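Long-range contact in pectate lyase 47 (Bacillus sp. TS-47, PDB 1VBL), which probably cleaves pectate by eliminative, calcium-dependent lysis, as a secreted, thermostable member of polysaccharide lyase family 1: residues L41-Q53 and K123-S135. Numbering follows the deposited sequence.
Sequences LIQALGGNNHTNQ and KDRIMVYVGSNTS
Gln53 and Gly131 bring the two backbones closest, their CA atoms 4.3 Å apart, and two waters join the segments there. One water donates to Leu45 O and Asn52 O and accepts from Gly131 N; a second bridges Gln53 O and Ser132 N. Segment 41-53 leaves helix 38-44 through a Schellman motif at Gly46, whose positive phi suits glycine, and turns back, residues 49-53 coiling with helical backbone angles but without the regular helix bonds, over strand 127-129.

Tyr129 carries much of the side-chain contact. With CG anti to its carbonyl carbon (chi1 -80°), its ring lies alongside the Gln53 side chain, and the two planes stack 17° apart. Gln53 NE2 sits over the centre of the Tyr129 ring, 3.6 Å above its plane. The same NE2 donates to His50 O at 2.7 Å, a bond lying nearly in the amide plane that fixes the rotation of this amide. The edge of Tyr129 also faces the His50 ring in a T-shaped pair, and Asn49 O approaches Tyr129 CD2 to 3.2 Å. A serine in place of Tyr129 would probably leave the Gln53 amide without its stacking surface and the His50 face without its aromatic partner.

Deeper in, Leu45 crosses Val128 at about a right angle, its CD1 tight against Val128 CG1 at 3.4 Å, while its CD2 reaches Thr134 CG2 at 4.0 Å. Ile61 of strand 59-63 extends this apolar cluster. The arrangement packs a helix and the turn after it against early strands of the parallel beta-helix characteristic of pectate lyases; on strand 127-129, Met127 points away from the contact, its side chain about 5 Å from that of the calcium ligand Asp190.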
ATOM      1  N   LEU A  41      16.162  12.847   8.226  1.00 17.24           N
ATOM      2  CA  LEU A  41      14.723  12.638   8.115  1.00 17.70           C
ATOM      3  C   LEU A  41      14.112  12.522   9.506  1.00 18.24           C
ATOM      4  O   LEU A  41      13.127  13.191   9.817  1.00 17.90           O
ATOM      5  CB  LEU A  41      14.427  11.371   7.302  1.00 16.08           C
ATOM      6  CG  LEU A  41      12.964  10.918   7.204  1.00 15.52           C
ATOM      7  CD1 LEU A  41      12.105  12.033   6.624  1.00 16.22           C
ATOM      8  CD2 LEU A  41      12.877   9.672   6.328  1.00 15.73           C
ATOM      9  N   ILE A  42      14.701  11.674  10.345  1.00 18.74           N
ATOM     10  CA  ILE A  42      14.193  11.491  11.699  1.00 19.47           C
ATOM     11  C   ILE A  42      14.327  12.771  12.523  1.00 19.53           C
ATOM     12  O   ILE A  42      13.490  13.058  13.382  1.00 17.55           O
ATOM     13  CB  ILE A  42      14.914  10.314  12.405  1.00 21.91           C
ATOM     14  CG1 ILE A  42      14.534   9.002  11.709  1.00 22.32           C
ATOM     15  CG2 ILE A  42      14.521  10.259  13.880  1.00 22.10           C
ATOM     16  CD1 ILE A  42      15.167   7.766  12.311  1.00 24.88           C
ATOM     17  N   GLN A  43      15.373  13.547  12.255  1.00 19.33           N
ATOM     18  CA  GLN A  43      15.578  14.802  12.972  1.00 20.40           C
ATOM     19  C   GLN A  43      14.504  15.806  12.551  1.00 19.22           C
ATOM     20  O   GLN A  43      13.903  16.473  13.392  1.00 19.18           O
ATOM     21  CB  GLN A  43      16.978  15.355  12.682  1.00 21.91           C
ATOM     22  CG  GLN A  43      18.087  14.397  13.093  1.00 27.44           C
ATOM     23  CD  GLN A  43      19.475  14.932  12.819  1.00 29.87           C
ATOM     24  OE1 GLN A  43      19.762  15.421  11.724  1.00 33.26           O
ATOM     25  NE2 GLN A  43      20.354  14.828  13.811  1.00 33.08           N
ATOM     26  N   ALA A  44      14.247  15.897  11.250  1.00 17.40           N
ATOM     27  CA  ALA A  44      13.232  16.819  10.747  1.00 17.78           C
ATOM     28  C   ALA A  44      11.857  16.465  11.305  1.00 17.15           C
ATOM     29  O   ALA A  44      11.029  17.343  11.545  1.00 18.86           O
ATOM     30  CB  ALA A  44      13.199  16.788   9.225  1.00 16.02           C
ATOM     31  N   LEU A  45      11.622  15.175  11.516  1.00 17.20           N
ATOM     32  CA  LEU A  45      10.347  14.707  12.044  1.00 16.35           C
ATOM     33  C   LEU A  45      10.223  14.848  13.562  1.00 16.80           C
ATOM     34  O   LEU A  45       9.162  14.584  14.126  1.00 15.80           O
ATOM     35  CB  LEU A  45      10.119  13.247  11.633  1.00 15.88           C
ATOM     36  CG  LEU A  45       9.708  13.022  10.173  1.00 14.72           C
ATOM     37  CD1 LEU A  45       9.888  11.557   9.794  1.00 15.28           C
ATOM     38  CD2 LEU A  45       8.252  13.447   9.989  1.00 15.95           C
ATOM     39  N   GLY A  46      11.294  15.262  14.232  1.00 16.25           N
ATOM     40  CA  GLY A  46      11.204  15.416  15.674  1.00 18.45           C
ATOM     41  C   GLY A  46      12.464  15.150  16.474  1.00 19.45           C
ATOM     42  O   GLY A  46      12.618  15.691  17.566  1.00 20.09           O
ATOM     43  N   GLY A  47      13.354  14.310  15.955  1.00 20.11           N
ATOM     44  CA  GLY A  47      14.590  14.024  16.663  1.00 20.92           C
ATOM     45  C   GLY A  47      14.664  12.649  17.299  1.00 22.27           C
ATOM     46  O   GLY A  47      15.738  12.212  17.715  1.00 22.07           O
ATOM     47  N   ASN A  48      13.527  11.965  17.380  1.00 22.20           N
ATOM     48  CA  ASN A  48      13.474  10.631  17.976  1.00 23.18           C
ATOM     49  C   ASN A  48      12.371   9.837  17.285  1.00 22.04           C
ATOM     50  O   ASN A  48      11.189  10.120  17.467  1.00 19.32           O
ATOM     51  CB  ASN A  48      13.184  10.740  19.476  1.00 25.60           C
ATOM     52  CG  ASN A  48      13.205   9.395  20.174  1.00 28.75           C
ATOM     53  OD1 ASN A  48      12.373   8.526  19.908  1.00 29.69           O
ATOM     54  ND2 ASN A  48      14.164   9.216  21.074  1.00 31.01           N
ATOM     55  N   ASN A  49      12.767   8.840  16.499  1.00 21.78           N
ATOM     56  CA  ASN A  49      11.818   8.028  15.741  1.00 22.39           C
ATOM     57  C   ASN A  49      10.552   7.610  16.484  1.00 23.31           C
ATOM     58  O   ASN A  49       9.446   7.887  16.028  1.00 23.12           O
ATOM     59  CB  ASN A  49      12.502   6.772  15.197  1.00 20.74           C
ATOM     60  CG  ASN A  49      11.680   6.085  14.118  1.00 20.58           C
ATOM     61  OD1 ASN A  49      11.846   4.895  13.857  1.00 22.24           O
ATOM     62  ND2 ASN A  49      10.793   6.841  13.477  1.00 14.23           N
ATOM     63  N   HIS A  50      10.698   6.947  17.624  1.00 25.26           N
ATOM     64  CA  HIS A  50       9.516   6.499  18.350  1.00 28.37           C
ATOM     65  C   HIS A  50       8.569   7.626  18.768  1.00 28.06           C
ATOM     66  O   HIS A  50       7.380   7.599  18.426  1.00 30.11           O
ATOM     67  CB  HIS A  50       9.913   5.670  19.574  1.00 31.72           C
ATOM     68  CG  HIS A  50       8.748   5.016  20.253  1.00 36.02           C
ATOM     69  ND1 HIS A  50       7.906   5.694  21.108  1.00 38.27           N
ATOM     70  CD2 HIS A  50       8.250   3.759  20.155  1.00 36.66           C
ATOM     71  CE1 HIS A  50       6.941   4.886  21.508  1.00 38.22           C
ATOM     72  NE2 HIS A  50       7.126   3.706  20.943  1.00 38.16           N
ATOM     73  N   THR A  51       9.085   8.626  19.477  1.00 24.32           N
ATOM     74  CA  THR A  51       8.241   9.728  19.935  1.00 21.19           C
ATOM     75  C   THR A  51       7.851  10.723  18.846  1.00 20.09           C
ATOM     76  O   THR A  51       7.024  11.605  19.078  1.00 19.03           O
ATOM     77  CB  THR A  51       8.904  10.502  21.104  1.00 22.09           C
ATOM     78  OG1 THR A  51      10.089  11.164  20.642  1.00 20.64           O
ATOM     79  CG2 THR A  51       9.267   9.542  22.233  1.00 22.47           C
ATOM     80  N   ASN A  52       8.439  10.589  17.661  1.00 18.83           N
ATOM     81  CA  ASN A  52       8.113  11.489  16.557  1.00 17.74           C
ATOM     82  C   ASN A  52       6.626  11.414  16.199  1.00 17.54           C
ATOM     83  O   ASN A  52       6.063  12.361  15.643  1.00 15.98           O
ATOM     84  CB  ASN A  52       8.954  11.147  15.322  1.00 18.05           C
ATOM     85  CG  ASN A  52      10.343  11.760  15.367  1.00 20.06           C
ATOM     86  OD1 ASN A  52      11.196  11.455  14.526  1.00 18.98           O
ATOM     87  ND2 ASN A  52      10.579  12.631  16.344  1.00 18.43           N
ATOM     88  N   GLN A  53       5.995  10.287  16.516  1.00 17.20           N
ATOM     89  CA  GLN A  53       4.577  10.103  16.225  1.00 19.16           C
ATOM     90  C   GLN A  53       3.715  11.103  16.994  1.00 21.03           C
ATOM     91  O   GLN A  53       2.579  11.379  16.607  1.00 21.64           O
ATOM     92  CB  GLN A  53       4.146   8.672  16.563  1.00 20.76           C
ATOM     93  CG  GLN A  53       4.407   8.255  18.006  1.00 25.72           C
ATOM     94  CD  GLN A  53       4.112   6.782  18.255  1.00 28.30           C
ATOM     95  OE1 GLN A  53       2.967   6.340  18.154  1.00 30.80           O
ATOM     96  NE2 GLN A  53       5.150   6.016  18.577  1.00 30.18           N
ATOM     97  N   LYS A 123      12.587  -3.465  12.494  1.00 12.78           N
ATOM     98  CA  LYS A 123      11.364  -2.671  12.505  1.00 14.50           C
ATOM     99  C   LYS A 123      11.586  -1.319  13.179  1.00 14.98           C
ATOM    100  O   LYS A 123      11.250  -0.271  12.618  1.00 12.81           O
ATOM    101  CB  LYS A 123      10.249  -3.438  13.229  1.00 16.43           C
ATOM    102  CG  LYS A 123       8.896  -2.739  13.251  1.00 21.23           C
ATOM    103  CD  LYS A 123       8.636  -2.029  14.567  1.00 28.21           C
ATOM    104  CE  LYS A 123       8.644  -3.011  15.737  1.00 32.64           C
ATOM    105  NZ  LYS A 123       7.764  -4.194  15.488  1.00 35.74           N
ATOM    106  N   ASP A 124      12.156  -1.343  14.380  1.00 14.76           N
ATOM    107  CA  ASP A 124      12.407  -0.111  15.117  1.00 15.90           C
ATOM    108  C   ASP A 124      13.331   0.856  14.379  1.00 15.55           C
ATOM    109  O   ASP A 124      13.335   2.050  14.671  1.00 15.93           O
ATOM    110  CB  ASP A 124      12.990  -0.421  16.504  1.00 16.39           C
ATOM    111  CG  ASP A 124      11.975  -1.058  17.439  1.00 20.44           C
ATOM    112  OD1 ASP A 124      10.760  -0.970  17.162  1.00 20.46           O
ATOM    113  OD2 ASP A 124      12.392  -1.639  18.463  1.00 23.42           O
ATOM    114  N   ARG A 125      14.107   0.355  13.422  1.00 15.24           N
ATOM    115  CA  ARG A 125      15.022   1.220  12.680  1.00 15.10           C
ATOM    116  C   ARG A 125      14.536   1.707  11.316  1.00 14.67           C
ATOM    117  O   ARG A 125      14.749   2.871  10.969  1.00 14.25           O
ATOM    118  CB  ARG A 125      16.382   0.534  12.491  1.00 16.29           C
ATOM    119  CG  ARG A 125      17.349   1.301  11.579  1.00 18.71           C
ATOM    120  CD  ARG A 125      18.789   0.813  11.742  1.00 18.58           C
ATOM    121  NE  ARG A 125      19.308   1.121  13.074  1.00 18.59           N
ATOM    122  CZ  ARG A 125      19.842   2.288  13.426  1.00 20.20           C
ATOM    123  NH1 ARG A 125      19.948   3.274  12.544  1.00 20.15           N
ATOM    124  NH2 ARG A 125      20.249   2.477  14.672  1.00 21.41           N
ATOM    125  N   ILE A 126      13.889   0.831  10.552  1.00 14.13           N
ATOM    126  CA  ILE A 126      13.444   1.194   9.207  1.00 13.13           C
ATOM    127  C   ILE A 126      12.034   1.755   9.036  1.00 14.68           C
ATOM    128  O   ILE A 126      11.739   2.354   8.003  1.00 14.36           O
ATOM    129  CB  ILE A 126      13.611   0.009   8.230  1.00 13.78           C
ATOM    130  CG1 ILE A 126      12.561  -1.069   8.508  1.00 12.98           C
ATOM    131  CG2 ILE A 126      15.025  -0.572   8.367  1.00 14.20           C
ATOM    132  CD1 ILE A 126      12.616  -2.229   7.527  1.00 16.04           C
ATOM    133  N   MET A 127      11.158   1.553  10.016  1.00 13.90           N
ATOM    134  CA  MET A 127       9.808   2.099   9.906  1.00 14.33           C
ATOM    135  C   MET A 127       9.810   3.451  10.606  1.00 14.48           C
ATOM    136  O   MET A 127       9.902   3.535  11.834  1.00 14.02           O
ATOM    137  CB  MET A 127       8.778   1.156  10.533  1.00 15.00           C
ATOM    138  CG  MET A 127       8.625  -0.169   9.784  1.00 14.62           C
ATOM    139  SD  MET A 127       8.492   0.022   7.970  1.00 18.29           S
ATOM    140  CE  MET A 127       6.959   0.910   7.848  1.00 14.69           C
ATOM    141  N   VAL A 128       9.727   4.505   9.803  1.00 14.83           N
ATOM    142  CA  VAL A 128       9.762   5.880  10.290  1.00 14.47           C
ATOM    143  C   VAL A 128       8.383   6.423  10.652  1.00 15.25           C
ATOM    144  O   VAL A 128       7.479   6.459   9.814  1.00 15.62           O
ATOM    145  CB  VAL A 128      10.401   6.806   9.220  1.00 15.35           C
ATOM    146  CG1 VAL A 128      10.465   8.238   9.717  1.00 14.32           C
ATOM    147  CG2 VAL A 128      11.796   6.303   8.869  1.00 14.07           C
ATOM    148  N   TYR A 129       8.229   6.849  11.903  1.00 13.00           N
ATOM    149  CA  TYR A 129       6.962   7.411  12.367  1.00 13.80           C
ATOM    150  C   TYR A 129       6.769   8.825  11.829  1.00 14.07           C
ATOM    151  O   TYR A 129       7.720   9.610  11.761  1.00 12.58           O
ATOM    152  CB  TYR A 129       6.925   7.460  13.896  1.00 13.85           C
ATOM    153  CG  TYR A 129       6.596   6.145  14.552  1.00 16.30           C
ATOM    154  CD1 TYR A 129       5.287   5.665  14.584  1.00 18.00           C
ATOM    155  CD2 TYR A 129       7.594   5.375  15.148  1.00 16.63           C
ATOM    156  CE1 TYR A 129       4.979   4.453  15.196  1.00 19.76           C
ATOM    157  CE2 TYR A 129       7.299   4.164  15.759  1.00 20.14           C
ATOM    158  CZ  TYR A 129       5.992   3.709  15.778  1.00 21.21           C
ATOM    159  OH  TYR A 129       5.706   2.505  16.374  1.00 21.65           O
ATOM    160  N   VAL A 130       5.533   9.146  11.456  1.00 13.10           N
ATOM    161  CA  VAL A 130       5.204  10.473  10.942  1.00 13.52           C
ATOM    162  C   VAL A 130       4.156  11.096  11.859  1.00 13.93           C
ATOM    163  O   VAL A 130       3.115  10.492  12.124  1.00 16.39           O
ATOM    164  CB  VAL A 130       4.636  10.406   9.500  1.00 13.08           C
ATOM    165  CG1 VAL A 130       4.347  11.819   8.984  1.00 14.15           C
ATOM    166  CG2 VAL A 130       5.626   9.708   8.578  1.00 12.41           C
ATOM    167  N   GLY A 131       4.439  12.297  12.353  1.00 14.76           N
ATOM    168  CA  GLY A 131       3.501  12.969  13.235  1.00 14.61           C
ATOM    169  C   GLY A 131       2.401  13.686  12.470  1.00 14.97           C
ATOM    170  O   GLY A 131       2.434  13.755  11.241  1.00 13.60           O
ATOM    171  N   SER A 132       1.426  14.222  13.197  1.00 14.86           N
ATOM    172  CA  SER A 132       0.316  14.945  12.581  1.00 15.23           C
ATOM    173  C   SER A 132       0.785  16.248  11.936  1.00 15.24           C
ATOM    174  O   SER A 132       1.833  16.786  12.295  1.00 16.65           O
ATOM    175  CB  SER A 132      -0.758  15.256  13.629  1.00 14.39           C
ATOM    176  OG  SER A 132      -1.333  14.066  14.140  1.00 13.36           O
ATOM    177  N   ASN A 133      -0.003  16.747  10.987  1.00 14.59           N
ATOM    178  CA  ASN A 133       0.305  17.993  10.288  1.00 14.99           C
ATOM    179  C   ASN A 133       1.684  17.951   9.645  1.00 16.08           C
ATOM    180  O   ASN A 133       2.520  18.837   9.856  1.00 16.18           O
ATOM    181  CB  ASN A 133       0.213  19.165  11.265  1.00 15.24           C
ATOM    182  CG  ASN A 133      -1.065  19.137  12.068  1.00 17.28           C
ATOM    183  OD1 ASN A 133      -2.155  19.013  11.510  1.00 16.35           O
ATOM    184  ND2 ASN A 133      -0.942  19.244  13.386  1.00 18.24           N
ATOM    185  N   THR A 134       1.909  16.921   8.842  1.00 14.34           N
ATOM    186  CA  THR A 134       3.187  16.750   8.182  1.00 14.58           C
ATOM    187  C   THR A 134       3.024  16.576   6.680  1.00 14.72           C
ATOM    188  O   THR A 134       2.092  15.921   6.216  1.00 14.08           O
ATOM    189  CB  THR A 134       3.927  15.499   8.720  1.00 15.95           C
ATOM    190  OG1 THR A 134       4.010  15.563  10.149  1.00 15.38           O
ATOM    191  CG2 THR A 134       5.336  15.416   8.132  1.00 14.76           C
ATOM    192  N   SER A 135       3.928  17.190   5.929  1.00 14.19           N
ATOM    193  CA  SER A 135       3.945  17.051   4.483  1.00 15.23           C
ATOM    194  C   SER A 135       5.348  16.569   4.144  1.00 14.40           C
ATOM    195  O   SER A 135       6.329  17.249   4.436  1.00 15.58           O
ATOM    196  CB  SER A 135       3.679  18.389   3.775  1.00 16.53           C
ATOM    197  OG  SER A 135       2.305  18.741   3.815  1.00 15.87           O
TER
HETATM  198  O   HOH W   1       6.728  13.619  13.230  1.00 13.22           O
HETATM  199  O   HOH W   2       1.399  13.822  16.207  1.00 18.92           O